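Local coordinates for protein alpha-L-arabinosidase (Xanthomonas axonopodis pv. citri, PDB 6D25) that probably removes alpha-L-arabinofuranosyl side groups from arabinoxylans by hydrolysis, as a trimeric GH51 arabinofuranosidase able to cope with internally di-substituted chains, at residues Thr295-Met298 against Asp299-Thr303. Numbering follows the deposited sequence.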
# COMPACT_ATOMS: atom_id res chain seq x y z
N THR A 295 23.61 24.63 -15.14
CA THR A 295 23.80 23.24 -15.58
C THR A 295 25.02 22.64 -14.86
O THR A 295 25.05 21.45 -14.56
CB THR A 295 23.84 23.12 -17.10
OG1 THR A 295 23.26 21.86 -17.48
CG2 THR A 295 25.24 23.17 -17.65
N LEU A 296 26.01 23.47 -14.57
CA LEU A 296 27.26 23.00 -13.98
C LEU A 296 27.08 22.51 -12.53
O LEU A 296 27.93 21.79 -12.00
CB LEU A 296 28.31 24.11 -14.05
CG LEU A 296 28.95 24.28 -15.44
CD1 LEU A 296 29.78 25.55 -15.47
CD2 LEU A 296 29.83 23.11 -15.76
N VAL A 297 25.97 22.87 -11.93
CA VAL A 297 25.66 22.43 -10.57
C VAL A 297 25.58 20.88 -10.52
O VAL A 297 25.82 20.26 -9.47
CB VAL A 297 24.35 23.10 -10.10
CG1 VAL A 297 23.84 22.51 -8.79
CG2 VAL A 297 24.48 24.61 -9.95
N MET A 298 25.29 20.25 -11.65
CA MET A 298 25.30 18.77 -11.75
C MET A 298 26.57 18.17 -11.11
O MET A 298 26.49 17.12 -10.48
CB MET A 298 25.20 18.33 -13.21
CG MET A 298 25.18 16.83 -13.42
SD MET A 298 23.70 16.01 -12.81
CE MET A 298 22.52 16.37 -14.11
N ASP A 299 27.73 18.82 -11.28
CA ASP A 299 28.95 18.25 -10.75
C ASP A 299 28.91 18.19 -9.21
O ASP A 299 29.27 17.18 -8.62
CB ASP A 299 30.20 19.00 -11.21
CG ASP A 299 31.46 18.27 -10.75
OD1 ASP A 299 31.72 17.17 -11.21
OD2 ASP A 299 32.12 18.77 -9.88
N GLU A 300 28.48 19.28 -8.56
CA GLU A 300 28.36 19.33 -7.11
C GLU A 300 27.35 18.28 -6.62
O GLU A 300 27.60 17.58 -5.63
CB GLU A 300 27.93 20.73 -6.67
CG GLU A 300 27.65 20.84 -5.20
CD GLU A 300 27.11 22.19 -4.73
OE1 GLU A 300 27.15 23.17 -5.54
OE2 GLU A 300 26.68 22.24 -3.55
N LEU A 301 26.19 18.18 -7.28
CA LEU A 301 25.16 17.21 -6.89
C LEU A 301 25.71 15.79 -6.99
O LEU A 301 25.55 14.99 -6.04
CB LEU A 301 23.93 17.35 -7.80
CG LEU A 301 23.19 18.69 -7.72
CD1 LEU A 301 22.05 18.68 -8.72
CD2 LEU A 301 22.68 19.00 -6.32
N ILE A 302 26.34 15.43 -8.11
CA ILE A 302 26.89 14.09 -8.24
C ILE A 302 27.92 13.81 -7.14
O ILE A 302 27.92 12.74 -6.52
CB ILE A 302 27.47 13.86 -9.64
CG1 ILE A 302 26.33 13.79 -10.66
CG2 ILE A 302 28.34 12.62 -9.67
CD1 ILE A 302 26.78 13.81 -12.12
N THR A 303 28.79 14.80 -6.89
CA THR A 303 29.84 14.65 -5.90
C THR A 303 29.22 14.31 -4.55
O THR A 303 29.62 13.35 -3.89
CB THR A 303 30.74 15.90 -5.85
OG1 THR A 303 31.31 16.00 -7.16
CG2 THR A 303 31.82 15.81 -4.80
O HOH W 1 29.07 22.08 -9.62
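Met298 meets Ile302 one helical turn on: its CG lies 3.7 Å from Ile302 CD1, and its SD is 3.8 Å from that same methyl. Met298 leaves with CG anti to the backbone N (chi1 -179°) and bends at chi2 and chi3; its side chain also packs on Met265 and Tyr267 of strand 262-269. Next to this pair, Val297 CG1 touches Leu301 CG at 4.0 Å, the two side chains crossing at a slant; both also pack on Tyr267. The residues belong to helix 285-312, which follows strand 262-269 of the eight-stranded parallel sheet, consistent with the (beta/alpha)8 barrel of GH51 enzymes. Leu301 N donates to Val297 O at 3.0 Å, nearly straight at 171°, and Ile302 N donates to Met298 O at 2.9 Å. One residue earlier the pattern breaks: Asp299 N reaches Leu296 O (3.1 Å) from above the carbonyl plane, an i to i+3 bond, while a water bridges the widened gap, accepting from Glu300 N and donating to Leu296 O at 2.7 Å. Asp299 O accepts both Thr303 N and Thr303 OG1 (2.8 Å), from opposite faces of its plane. The Asp299 carboxylate bonds through OD1 to His362, and Glu300 forms a salt bridge with Lys304.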